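PDB 6UAV: Glyco_hydro_cc domain-containing protein from Pseudomonas viridiflava, which hydrolyses beta-1,3-glucan chains at internal linkages, as an endo-beta-1,3-glucanase of glycoside hydrolase family 128 (subgroup II). Local coordinates for residues A[85-90]-A[123-128]; A[93-98]-A[133-138]; A[206-211]-A[250-255]. All coordinates share one frame; numbering follows the deposited sequence. Where two conformers were deposited one is given.

Contact 1: residues A[85-90]-A[123-128]; sequences PNLVDQ and WGTMTG
Asn86 O takes two backbone N-H groups from the loop 123-128 and so ties together two neighbouring beta-to-alpha loops of a (beta/alpha)8 TIM barrel, those following strands 78-81 and 115-121. The two donors reach this oxygen differently. Thr125 N lies in the carbonyl plane at 2.9 Å from Asn86 O, with its N-H bent to 149°, whereas Met126 N, at 3.0 Å from the same oxygen, gives a straighter bond of 168° but stands above the carbonyl plane, not on a lone pair. Gly124 CA also comes up to this oxygen, 3.3 Å from Asn86 O, as a C-H...O contact.

The return bond runs from Val88 N to Thr125 OG1 (3.0 Å) and is nearly linear. Thr125 holds OG1 between its own N and carbonyl carbon (chi1 59°), which turns the hydroxyl to the first loop and lays CG2 against Leu87 CD1. A water bound to Thr125 OG1 also donates to Asp89 OD1, its oxygen 2.6 Å from OD1, and so links the threonine to the type I turn Leu87-Gln90, closed by Gln90 N to Leu87 O.

The Asn86 amide nitrogen finds its partners just beyond segment 123-128, in the same loop: ND2 donates to Asn122 O and Tyr129 O while passing beside Gly124. Leu87 packs CD2 against Gly124 CA and Trp123 O. At the buried end the Met126 chain, extended to its sulfur and then bent at chi3, sets CE 3.2 Å from Pro85 O.

Contact 2: residues A[93-98]-A[133-138]; sequences MTPQAA and VAWLDA
Trp135 reaches from helix 132-146 to the start of helix 95-112, joining two successive outer helices of the TIM barrel. From CB, CG is carried anti to the backbone N (chi1 -171°), swinging the indole across to segment 93-98. The pyrrole side of the ring meets Pro95: Trp135 CD1 has Pro95 CG 3.7 Å away, and Trp135 CG sits a little farther from Pro95 CG. Pro95 CG lies over one face, 3.8 Å from the centroid of the five-membered ring, in a CH-pi contact whose carbon is 18° off the ring normal.

NE1 is the polar point of the ring. It donates to Met93 O at 2.9 Å, with an N-H...O angle of 149°; the oxygen lies close to the indole plane, and the nitrogen in turn lies in the carbonyl plane. Pro95 CD also touches Trp135 NE1, at 3.5 Å, and CE2 flanks Met93 O. Farther round, CZ2 and then CH2 run into Ala98, whose CB approaches the ring edge at 3.6 Å from Trp135 CH2. The ring also meets Tyr129 edge-to-face and Phe139 of its own helix.

One turn on, Ala138 CB packs at 3.5 Å against Pro95 CB and touches Pro95 CG as well. Pro95 opens the first turn of its helix, while Thr94 occupies the N-cap and accepts from Ala97 N through OG1 at 3.0 Å. A single polar bond in an otherwise apolar contact therefore does two jobs: it satisfies a buried indole N-H with a backbone carbonyl just ahead of the helix, and together with the proline over the face it fixes how the ring is turned.

Contact 3: residues A[206-211]-A[250-255]; sequences QMAEMV and GQYYLS
Met207 enters between Tyr252 and Tyr253 from the neighbouring helix, joining helix 200-216 to helix 248-255, the last two helices on the outside of the TIM barrel. The short segments run nearly parallel, with axes 10.4 Å apart at closest approach and a crossing angle of -23°.

Two Met-aromatic contacts come first. Met207 SD lies 4.9 Å from the centroid of the Tyr253 ring and 5.3 Å from that of Tyr252, oblique to both. The methionine is extended through chi2 (-178°) and bends only at chi3, which takes SD to 3.6 Å from Tyr253 CB and folds CE back against Tyr253 CD1. Just outside segment 206-211, Lys204 of the same helix adds a cation-pi contact to Tyr252.

Apolar packing makes up the rest. Val211 CG2 meets the edge of the Tyr253 ring, in its plane, at 3.9 Å from Tyr253 CE1, and the two side chains cross at about a right angle. On the outer side Ala208 CB reaches the far end of Tyr252, 3.4 Å from Tyr252 OH.

Between the segments there is only dispersion and sulfur-aromatic contact, with no directional bond, while Tyr253 OH, hydrogen-bonded to Gly7 O in strand 6-9, anchors its ring to the barrel wall.

Contacts 1 and 2 join the same two neighbouring parts of the barrel at different levels: 85-90 and 123-128 are in the loops after strands 78-81 and 115-121, while 93-98 covers the start of helix 95-112 and 133-138 lies on helix 132-146. They touch directly, through Pro85 O and Met93 N at 2.9 Å, a probable hydrogen bond, and through Pro85 packing on Trp135. Contact 3 lies across the chain's centre from contact 2, their centres about 33 Å apart, and joins the last two helices. Contact 1, partly buried, relies on backbone bonds, a threonine hydroxyl and a bridging water; buried contact 2 keeps one hydrogen bond amid apolar packing; contact 3, also buried, has mainly sulfur-aromatic and apolar packing.

Contact 1: residues A[85-90]-A[123-128]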
ATOM      1  N   PRO A  85     -10.559  -4.831   3.221  1.00 11.20           N
ATOM      2  CA  PRO A  85     -11.832  -5.017   3.892  1.00 11.59           C
ATOM      3  C   PRO A  85     -12.499  -6.348   3.618  1.00 12.25           C
ATOM      4  O   PRO A  85     -13.249  -6.844   4.465  1.00 12.79           O
ATOM      5  CB  PRO A  85     -12.701  -3.879   3.342  1.00 11.53           C
ATOM      6  CG  PRO A  85     -12.063  -3.538   1.991  1.00 11.60           C
ATOM      7  CD  PRO A  85     -10.575  -3.754   2.195  1.00 11.02           C
ATOM      8  N   ASN A  86     -12.254  -6.913   2.434  1.00 11.24           N
ATOM      9  CA  ASN A  86     -12.886  -8.192   2.039  1.00 11.83           C
ATOM     10  C   ASN A  86     -12.067  -9.383   2.541  1.00 11.77           C
ATOM     11  O   ASN A  86     -12.330 -10.467   2.061  1.00 12.20           O
ATOM     12  CB  ASN A  86     -13.154  -8.213   0.548  1.00 11.48           C
ATOM     13  CG  ASN A  86     -11.926  -8.088  -0.332  1.00 11.01           C
ATOM     14  OD1 ASN A  86     -10.992  -7.363   0.036  1.00 10.78           O
ATOM     15  ND2 ASN A  86     -11.991  -8.730  -1.504  1.00 11.13           N
ATOM     16  N   LEU A  87     -11.074  -9.186   3.396  1.00 12.27           N
ATOM     17  CA  LEU A  87     -10.351 -10.340   3.983  1.00 13.50           C
ATOM     18  C   LEU A  87     -10.775 -10.378   5.456  1.00 14.21           C
ATOM     19  O   LEU A  87     -10.595  -9.369   6.172  1.00 12.85           O
ATOM     20  CB  LEU A  87      -8.839 -10.163   3.867  1.00 14.26           C
ATOM     21  CG  LEU A  87      -8.205 -10.589   2.533  1.00 15.47           C
ATOM     22  CD1 LEU A  87      -8.311 -12.098   2.328  1.00 17.60           C
ATOM     23  CD2 LEU A  87      -8.740  -9.791   1.356  1.00 15.71           C
ATOM     24  N   VAL A  88     -11.244 -11.522   5.911  1.00 14.49           N
ATOM     25  CA  VAL A  88     -11.735 -11.617   7.312  1.00 16.35           C
ATOM     26  C   VAL A  88     -10.577 -11.464   8.300  1.00 17.27           C
ATOM     27  O   VAL A  88     -10.827 -10.953   9.440  1.00 17.28           O
ATOM     28  CB  VAL A  88     -12.444 -12.949   7.485  1.00 17.40           C
ATOM     29  CG1 VAL A  88     -12.820 -13.114   8.933  1.00 19.55           C
ATOM     30  CG2 VAL A  88     -13.649 -13.064   6.552  1.00 18.27           C
ATOM     31  N   ASP A  89      -9.355 -11.845   7.915  1.00 17.43           N
ATOM     32  CA  ASP A  89      -8.204 -11.750   8.840  1.00 18.50           C
ATOM     33  C   ASP A  89      -7.568 -10.362   8.763  1.00 17.46           C
ATOM     34  O   ASP A  89      -6.554 -10.129   9.462  1.00 19.07           O
ATOM     35  CB  ASP A  89      -7.163 -12.838   8.540  1.00 20.23           C
ATOM     36  CG  ASP A  89      -6.429 -12.564   7.256  1.00 22.98           C
ATOM     37  OD1 ASP A  89      -7.083 -12.519   6.196  1.00 23.91           O
ATOM     38  OD2 ASP A  89      -5.227 -12.319   7.339  1.00 28.98           O
ATOM     39  N   GLN A  90      -8.069  -9.463   7.930  1.00 14.81           N
ATOM     40  CA  GLN A  90      -7.525  -8.094   7.823  1.00 13.85           C
ATOM     41  C   GLN A  90      -8.621  -7.108   8.297  1.00 13.97           C
ATOM     42  O   GLN A  90      -9.255  -7.383   9.334  1.00 14.40           O
ATOM     43  CB  GLN A  90      -7.079  -7.860   6.402  1.00 14.73           C
ATOM     44  CG  GLN A  90      -5.953  -8.795   5.961  1.00 14.88           C
ATOM     45  CD  GLN A  90      -4.692  -8.540   6.730  1.00 16.35           C
ATOM     46  OE1 GLN A  90      -4.424  -7.442   7.174  1.00 16.42           O
ATOM     47  NE2 GLN A  90      -3.867  -9.568   6.860  1.00 20.16           N
ATOM     48  N   TRP A 123      -7.929 -10.225  -3.563  1.00 11.48           N
ATOM     49  CA  TRP A 123      -8.911 -11.316  -3.674  1.00 13.48           C
ATOM     50  C   TRP A 123      -9.195 -11.791  -2.284  1.00 13.56           C
ATOM     51  O   TRP A 123      -8.222 -11.991  -1.563  1.00 14.31           O
ATOM     52  CB  TRP A 123      -8.414 -12.451  -4.572  1.00 14.11           C
ATOM     53  CG  TRP A 123      -9.577 -13.260  -5.044  1.00 15.04           C
ATOM     54  CD1 TRP A 123     -10.111 -14.391  -4.527  1.00 16.96           C
ATOM     55  CD2 TRP A 123     -10.432 -12.845  -6.106  1.00 15.66           C
ATOM     56  NE1 TRP A 123     -11.245 -14.717  -5.216  1.00 17.88           N
ATOM     57  CE2 TRP A 123     -11.466 -13.780  -6.195  1.00 17.47           C
ATOM     58  CE3 TRP A 123     -10.343 -11.786  -7.014  1.00 16.31           C
ATOM     59  CZ2 TRP A 123     -12.444 -13.701  -7.178  1.00 18.31           C
ATOM     60  CZ3 TRP A 123     -11.282 -11.734  -8.010  1.00 17.36           C
ATOM     61  CH2 TRP A 123     -12.346 -12.627  -8.038  1.00 17.35           C
ATOM     62  N   GLY A 124     -10.478 -11.929  -1.925  1.00 13.94           N
ATOM     63  CA  GLY A 124     -10.886 -11.951  -0.527  1.00 13.89           C
ATOM     64  C   GLY A 124     -11.470 -13.262  -0.082  1.00 14.02           C
ATOM     65  O   GLY A 124     -11.557 -14.231  -0.885  1.00 14.85           O
ATOM     66  N   THR A 125     -11.826 -13.237   1.186  1.00 13.34           N
ATOM     67  CA  THR A 125     -12.388 -14.384   1.949  1.00 14.03           C
ATOM     68  C   THR A 125     -13.747 -14.025   2.538  1.00 13.81           C
ATOM     69  O   THR A 125     -14.482 -14.941   2.964  1.00 14.98           O
ATOM     70  CB  THR A 125     -11.397 -14.862   3.001  1.00 13.92           C
ATOM     71  OG1 THR A 125     -11.169 -13.739   3.842  1.00 13.58           O
ATOM     72  CG2 THR A 125     -10.120 -15.375   2.371  1.00 13.61           C
ATOM     73  N   MET A 126     -14.109 -12.757   2.634  1.00 14.21           N
ATOM     74  CA  MET A 126     -15.418 -12.371   3.194  1.00 15.22           C
ATOM     75  C   MET A 126     -16.530 -12.998   2.341  1.00 15.67           C
ATOM     76  O   MET A 126     -16.502 -12.925   1.108  1.00 15.20           O
ATOM     77  CB  MET A 126     -15.588 -10.841   3.199  1.00 14.51           C
ATOM     78  CG  MET A 126     -16.951 -10.351   3.714  1.00 14.71           C
ATOM     79  SD  MET A 126     -16.903  -8.561   3.749  1.00 15.25           S
ATOM     80  CE  MET A 126     -15.997  -8.294   5.254  1.00 14.59           C
ATOM     81  N   THR A 127     -17.482 -13.671   2.979  1.00 16.03           N
ATOM     82  CA  THR A 127     -18.614 -14.303   2.280  1.00 16.56           C
ATOM     83  C   THR A 127     -19.213 -13.380   1.222  1.00 15.79           C
ATOM     84  O   THR A 127     -19.648 -12.263   1.566  1.00 14.95           O
ATOM     85  CB  THR A 127     -19.739 -14.694   3.250  1.00 18.30           C
ATOM     86  OG1 THR A 127     -19.124 -15.472   4.266  1.00 19.29           O
ATOM     87  CG2 THR A 127     -20.806 -15.477   2.531  1.00 19.99           C
ATOM     88  N   GLY A 128     -19.314 -13.880  -0.017  1.00 15.77           N
ATOM     89  CA  GLY A 128     -19.889 -13.123  -1.149  1.00 15.36           C
ATOM     90  C   GLY A 128     -18.951 -12.087  -1.731  1.00 14.70           C
ATOM     91  O   GLY A 128     -19.265 -11.591  -2.875  1.00 14.50           O
TER
HETATM   92  O   HOH W   1      -9.025 -14.071   5.603  1.00 23.02           O

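Contact 2: residues A[93-98]-A[133-138]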
ATOM      1  N   MET A  93     -14.227  -5.554   6.833  1.00 13.12           N
ATOM      2  CA  MET A  93     -15.333  -4.545   6.876  1.00 13.68           C
ATOM      3  C   MET A  93     -16.302  -4.887   5.751  1.00 13.40           C
ATOM      4  O   MET A  93     -15.895  -4.941   4.585  1.00 13.29           O
ATOM      5  CB  MET A  93     -14.785  -3.133   6.718  1.00 13.53           C
ATOM      6  CG  MET A  93     -14.028  -2.706   7.993  1.00 14.48           C
ATOM      7  SD  MET A  93     -13.356  -1.081   7.804  1.00 15.55           S
ATOM      8  CE  MET A  93     -14.827  -0.081   8.024  1.00 17.76           C
ATOM      9  N   THR A  94     -17.564  -5.052   6.074  1.00 13.58           N
ATOM     10  CA  THR A  94     -18.588  -5.199   5.023  1.00 13.94           C
ATOM     11  C   THR A  94     -18.683  -3.917   4.219  1.00 12.68           C
ATOM     12  O   THR A  94     -18.231  -2.844   4.643  1.00 12.68           O
ATOM     13  CB  THR A  94     -19.943  -5.536   5.629  1.00 14.82           C
ATOM     14  OG1 THR A  94     -20.321  -4.401   6.413  1.00 14.62           O
ATOM     15  CG2 THR A  94     -19.918  -6.807   6.469  1.00 15.93           C
ATOM     16  N   PRO A  95     -19.268  -3.977   3.006  1.00 12.78           N
ATOM     17  CA  PRO A  95     -19.510  -2.732   2.254  1.00 12.32           C
ATOM     18  C   PRO A  95     -20.250  -1.664   3.079  1.00 12.08           C
ATOM     19  O   PRO A  95     -19.864  -0.472   3.017  1.00 11.84           O
ATOM     20  CB  PRO A  95     -20.297  -3.251   1.032  1.00 12.63           C
ATOM     21  CG  PRO A  95     -19.686  -4.650   0.808  1.00 13.53           C
ATOM     22  CD  PRO A  95     -19.547  -5.182   2.228  1.00 13.56           C
ATOM     23  N   GLN A  96     -21.261  -2.074   3.830  1.00 12.88           N
ATOM     24  CA  GLN A  96     -22.001  -1.104   4.667  1.00 12.72           C
ATOM     25  C   GLN A  96     -21.078  -0.534   5.744  1.00 12.82           C
ATOM     26  O   GLN A  96     -21.169   0.693   6.049  1.00 12.70           O
ATOM     27  CB  GLN A  96     -23.268  -1.721   5.226  1.00 13.48           C
ATOM     28  CG  GLN A  96     -24.338  -1.919   4.150  1.00 13.79           C
ATOM     29  CD  GLN A  96     -25.033  -0.673   3.664  1.00 13.73           C
ATOM     30  OE1 GLN A  96     -24.812   0.415   4.193  1.00 14.13           O
ATOM     31  NE2 GLN A  96     -25.874  -0.817   2.638  1.00 13.16           N
ATOM     32  N   ALA A  97     -20.277  -1.390   6.386  1.00 13.22           N
ATOM     33  CA  ALA A  97     -19.426  -0.897   7.497  1.00 13.64           C
ATOM     34  C   ALA A  97     -18.466   0.128   6.920  1.00 12.91           C
ATOM     35  O   ALA A  97     -18.232   1.208   7.531  1.00 13.98           O
ATOM     36  CB  ALA A  97     -18.759  -2.044   8.207  1.00 13.83           C
ATOM     37  N   ALA A  98     -17.941  -0.090   5.707  1.00 12.28           N
ATOM     38  CA  ALA A  98     -17.000   0.876   5.125  1.00 12.13           C
ATOM     39  C   ALA A  98     -17.745   2.145   4.747  1.00 12.56           C
ATOM     40  O   ALA A  98     -17.217   3.251   4.951  1.00 12.20           O
ATOM     41  CB  ALA A  98     -16.222   0.263   3.974  1.00 12.13           C
ATOM     42  N   VAL A 133     -14.311  -6.453  -7.022  1.00 12.27           N
ATOM     43  CA  VAL A 133     -15.307  -5.723  -7.830  1.00 12.52           C
ATOM     44  C   VAL A 133     -16.644  -5.827  -7.130  1.00 12.55           C
ATOM     45  O   VAL A 133     -17.391  -4.848  -7.071  1.00 12.38           O
ATOM     46  CB  VAL A 133     -15.349  -6.183  -9.308  1.00 13.36           C
ATOM     47  CG1 VAL A 133     -16.540  -5.588 -10.043  1.00 13.70           C
ATOM     48  CG2 VAL A 133     -14.093  -5.745 -10.021  1.00 13.47           C
ATOM     49  N   ALA A 134     -16.994  -7.001  -6.629  1.00 12.21           N
ATOM     50  CA  ALA A 134     -18.288  -7.150  -5.938  1.00 12.10           C
ATOM     51  C   ALA A 134     -18.240  -6.291  -4.685  1.00 11.68           C
ATOM     52  O   ALA A 134     -19.239  -5.610  -4.388  1.00 11.27           O
ATOM     53  CB  ALA A 134     -18.547  -8.585  -5.569  1.00 12.27           C
ATOM     54  N   TRP A 135     -17.151  -6.315  -3.946  1.00 10.93           N
ATOM     55  CA  TRP A 135     -17.067  -5.517  -2.696  1.00 10.46           C
ATOM     56  C   TRP A 135     -17.169  -4.028  -3.041  1.00 10.33           C
ATOM     57  O   TRP A 135     -17.983  -3.315  -2.409  1.00 10.95           O
ATOM     58  CB  TRP A 135     -15.832  -5.940  -1.867  1.00 10.30           C
ATOM     59  CG  TRP A 135     -15.801  -5.324  -0.492  1.00 10.38           C
ATOM     60  CD1 TRP A 135     -16.204  -5.917   0.657  1.00 10.49           C
ATOM     61  CD2 TRP A 135     -15.531  -3.958  -0.177  1.00  9.98           C
ATOM     62  NE1 TRP A 135     -16.114  -5.028   1.701  1.00 10.55           N
ATOM     63  CE2 TRP A 135     -15.710  -3.796   1.215  1.00 10.12           C
ATOM     64  CE3 TRP A 135     -15.092  -2.849  -0.930  1.00  9.86           C
ATOM     65  CZ2 TRP A 135     -15.556  -2.579   1.863  1.00 10.12           C
ATOM     66  CZ3 TRP A 135     -14.891  -1.645  -0.288  1.00 10.09           C
ATOM     67  CH2 TRP A 135     -15.122  -1.518   1.090  1.00 10.15           C
ATOM     68  N   LEU A 136     -16.402  -3.549  -3.996  1.00 10.98           N
ATOM     69  CA  LEU A 136     -16.403  -2.111  -4.333  1.00 11.13           C
ATOM     70  C   LEU A 136     -17.740  -1.683  -4.907  1.00 11.72           C
ATOM     71  O   LEU A 136     -18.185  -0.580  -4.548  1.00 12.00           O
ATOM     72  CB  LEU A 136     -15.277  -1.772  -5.303  1.00 11.25           C
ATOM     73  CG  LEU A 136     -13.847  -1.731  -4.735  1.00 11.21           C
ATOM     74  CD1 LEU A 136     -12.850  -1.719  -5.873  1.00 11.36           C
ATOM     75  CD2 LEU A 136     -13.657  -0.538  -3.826  1.00 11.15           C
ATOM     76  N   ASP A 137     -18.382  -2.475  -5.767  1.00 11.97           N
ATOM     77  CA  ASP A 137     -19.730  -2.144  -6.265  1.00 12.56           C
ATOM     78  C   ASP A 137     -20.660  -1.906  -5.075  1.00 12.20           C
ATOM     79  O   ASP A 137     -21.427  -0.899  -5.071  1.00 12.65           O
ATOM     80  CB  ASP A 137     -20.274  -3.213  -7.185  1.00 13.23           C
ATOM     81  CG  ASP A 137     -19.683  -3.229  -8.579  1.00 14.32           C
ATOM     82  OD1 ASP A 137     -18.904  -2.254  -8.918  1.00 15.11           O
ATOM     83  OD2 ASP A 137     -20.040  -4.176  -9.319  1.00 14.28           O
ATOM     84  N   ALA A 138     -20.635  -2.827  -4.126  1.00 12.05           N
ATOM     85  CA  ALA A 138     -21.554  -2.773  -2.979  1.00 11.84           C
ATOM     86  C   ALA A 138     -21.240  -1.556  -2.113  1.00 11.94           C
ATOM     87  O   ALA A 138     -22.193  -0.916  -1.614  1.00 11.77           O
ATOM     88  CB  ALA A 138     -21.451  -4.039  -2.198  1.00 12.07           C
TER

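Contact 3: residues A[206-211]-A[250-255]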
ATOM      1  N   GLN A 206      10.548 -11.647 -11.259  1.00 15.38           N
ATOM      2  CA  GLN A 206       9.158 -11.173 -11.135  1.00 15.16           C
ATOM      3  C   GLN A 206       9.155  -9.736 -10.578  1.00 14.62           C
ATOM      4  O   GLN A 206       8.351  -8.915 -11.077  1.00 15.19           O
ATOM      5  CB  GLN A 206       8.350 -12.122 -10.267  1.00 15.21           C
ATOM      6  CG  GLN A 206       7.785 -13.270 -11.077  1.00 15.79           C
ATOM      7  CD  GLN A 206       6.818 -12.762 -12.132  1.00 15.72           C
ATOM      8  OE1 GLN A 206       5.733 -12.271 -11.778  1.00 15.56           O
ATOM      9  NE2 GLN A 206       7.220 -12.850 -13.414  1.00 16.82           N
ATOM     10  N   MET A 207      10.079  -9.391  -9.681  1.00 14.71           N
ATOM     11  CA  MET A 207      10.220  -7.986  -9.215  1.00 14.35           C
ATOM     12  C   MET A 207      10.517  -7.096 -10.409  1.00 14.96           C
ATOM     13  O   MET A 207       9.873  -6.038 -10.550  1.00 14.95           O
ATOM     14  CB  MET A 207      11.338  -7.846  -8.166  1.00 14.36           C
ATOM     15  CG  MET A 207      11.649  -6.402  -7.856  1.00 14.17           C
ATOM     16  SD  MET A 207      12.996  -6.281  -6.685  1.00 14.78           S
ATOM     17  CE  MET A 207      12.069  -6.590  -5.179  1.00 13.58           C
ATOM     18  N   ALA A 208      11.436  -7.476 -11.270  1.00 15.35           N
ATOM     19  CA  ALA A 208      11.764  -6.596 -12.419  1.00 16.34           C
ATOM     20  C   ALA A 208      10.512  -6.421 -13.306  1.00 17.50           C
ATOM     21  O   ALA A 208      10.219  -5.308 -13.754  1.00 16.56           O
ATOM     22  CB  ALA A 208      12.960  -7.157 -13.173  1.00 17.36           C
ATOM     23  N   GLU A 209       9.837  -7.520 -13.632  1.00 17.59           N
ATOM     24  CA  GLU A 209       8.640  -7.474 -14.513  1.00 18.75           C
ATOM     25  C   GLU A 209       7.581  -6.559 -13.877  1.00 17.07           C
ATOM     26  O   GLU A 209       7.097  -5.653 -14.540  1.00 16.51           O
ATOM     27  CB  GLU A 209       8.056  -8.872 -14.727  1.00 21.01           C
ATOM     28  CG  GLU A 209       8.659  -9.500 -15.942  1.00 23.93           C
ATOM     29  CD  GLU A 209       7.930 -10.673 -16.572  1.00 25.36           C
ATOM     30  OE1 GLU A 209       6.797 -11.011 -16.125  1.00 28.99           O
ATOM     31  OE2 GLU A 209       8.547 -11.253 -17.485  1.00 29.24           O
ATOM     32  N   MET A 210       7.260  -6.800 -12.615  1.00 15.96           N
ATOM     33  CA  MET A 210       6.175  -6.055 -11.934  1.00 15.85           C
ATOM     34  C   MET A 210       6.588  -4.593 -11.788  1.00 15.36           C
ATOM     35  O   MET A 210       5.747  -3.743 -12.052  1.00 14.45           O
ATOM     36  CB  MET A 210       5.862  -6.677 -10.589  1.00 16.60           C
ATOM     37  CG  MET A 210       5.429  -8.094 -10.732  1.00 18.86           C
ATOM     38  SD  MET A 210       5.154  -8.996  -9.111  1.00 21.03           S
ATOM     39  CE  MET A 210       3.474  -8.461  -9.008  1.00 21.25           C
ATOM     40  N   VAL A 211       7.812  -4.317 -11.367  1.00 15.30           N
ATOM     41  CA  VAL A 211       8.242  -2.906 -11.169  1.00 15.14           C
ATOM     42  C   VAL A 211       8.218  -2.192 -12.518  1.00 16.08           C
ATOM     43  O   VAL A 211       7.738  -1.000 -12.593  1.00 16.48           O
ATOM     44  CB  VAL A 211       9.638  -2.821 -10.491  1.00 14.78           C
ATOM     45  CG1 VAL A 211      10.232  -1.406 -10.600  1.00 15.35           C
ATOM     46  CG2 VAL A 211       9.519  -3.235  -9.056  1.00 14.41           C
ATOM     47  N   GLY A 250      17.065  -6.590  -2.163  1.00 15.82           N
ATOM     48  CA  GLY A 250      16.913  -5.175  -1.792  1.00 15.43           C
ATOM     49  C   GLY A 250      17.777  -4.292  -2.665  1.00 16.66           C
ATOM     50  O   GLY A 250      17.307  -3.289  -3.158  1.00 15.35           O
ATOM     51  N   GLN A 251      19.054  -4.661  -2.835  1.00 18.00           N
ATOM     52  CA  GLN A 251      19.954  -3.885  -3.708  1.00 20.87           C
ATOM     53  C   GLN A 251      19.274  -3.835  -5.090  1.00 19.42           C
ATOM     54  O   GLN A 251      19.294  -2.775  -5.768  1.00 19.83           O
ATOM     55  CB  GLN A 251      21.354  -4.522  -3.703  1.00 24.45           C
ATOM     56  CG  GLN A 251      22.416  -3.651  -4.328  1.00 29.74           C
ATOM     57  CD  GLN A 251      23.085  -2.749  -3.312  1.00 33.67           C
ATOM     58  OE1 GLN A 251      22.930  -1.522  -3.334  1.00 37.54           O
ATOM     59  NE2 GLN A 251      23.850  -3.352  -2.401  1.00 38.04           N
ATOM     60  N   TYR A 252      18.760  -4.963  -5.559  1.00 18.14           N
ATOM     61  CA  TYR A 252      18.212  -5.071  -6.930  1.00 17.58           C
ATOM     62  C   TYR A 252      17.019  -4.115  -7.066  1.00 16.60           C
ATOM     63  O   TYR A 252      16.988  -3.252  -7.983  1.00 16.98           O
ATOM     64  CB  TYR A 252      17.867  -6.522  -7.246  1.00 18.00           C
ATOM     65  CG  TYR A 252      17.410  -6.761  -8.658  1.00 19.13           C
ATOM     66  CD1 TYR A 252      18.294  -6.605  -9.711  1.00 20.32           C
ATOM     67  CD2 TYR A 252      16.160  -7.257  -8.948  1.00 19.37           C
ATOM     68  CE1 TYR A 252      17.933  -6.890 -11.021  1.00 21.84           C
ATOM     69  CE2 TYR A 252      15.786  -7.560 -10.247  1.00 20.18           C
ATOM     70  CZ  TYR A 252      16.658  -7.352 -11.301  1.00 21.43           C
ATOM     71  OH  TYR A 252      16.318  -7.593 -12.615  1.00 22.13           O
ATOM     72  N   TYR A 253      16.098  -4.193  -6.123  1.00 15.54           N
ATOM     73  CA  TYR A 253      14.910  -3.290  -6.072  1.00 14.87           C
ATOM     74  C   TYR A 253      15.299  -1.823  -6.227  1.00 15.35           C
ATOM     75  O   TYR A 253      14.677  -1.067  -7.046  1.00 15.65           O
ATOM     76  CB  TYR A 253      14.141  -3.496  -4.782  1.00 14.45           C
ATOM     77  CG  TYR A 253      12.823  -2.770  -4.660  1.00 13.68           C
ATOM     78  CD1 TYR A 253      11.804  -2.910  -5.583  1.00 13.42           C
ATOM     79  CD2 TYR A 253      12.539  -1.982  -3.549  1.00 13.18           C
ATOM     80  CE1 TYR A 253      10.573  -2.278  -5.456  1.00 12.83           C
ATOM     81  CE2 TYR A 253      11.304  -1.371  -3.382  1.00 12.55           C
ATOM     82  CZ  TYR A 253      10.294  -1.532  -4.323  1.00 12.21           C
ATOM     83  OH  TYR A 253       9.074  -0.943  -4.245  1.00 12.16           O
ATOM     84  N   LEU A 254      16.289  -1.396  -5.458  1.00 15.49           N
ATOM     85  CA  LEU A 254      16.654   0.038  -5.413  1.00 16.15           C
ATOM     86  C   LEU A 254      17.318   0.468  -6.704  1.00 17.03           C
ATOM     87  O   LEU A 254      17.293   1.717  -7.004  1.00 18.74           O
ATOM     88  CB  LEU A 254      17.529   0.307  -4.172  1.00 16.26           C
ATOM     89  CG  LEU A 254      16.933  -0.131  -2.838  1.00 16.45           C
ATOM     90  CD1 LEU A 254      17.909   0.165  -1.707  1.00 16.88           C
ATOM     91  CD2 LEU A 254      15.611   0.518  -2.555  1.00 16.12           C
ATOM     92  N   SER A 255      17.892  -0.466  -7.447  1.00 18.03           N
ATOM     93  CA  SER A 255      18.665  -0.210  -8.695  1.00 19.26           C
ATOM     94  C   SER A 255      17.755  -0.139  -9.908  1.00 19.58           C
ATOM     95  O   SER A 255      18.228   0.328 -10.956  1.00 19.56           O
ATOM     96  CB  SER A 255      19.651  -1.348  -8.952  0.56 19.95           C
ATOM     97  OG  SER A 255      18.969  -2.471  -9.604  0.56 19.88           O
TER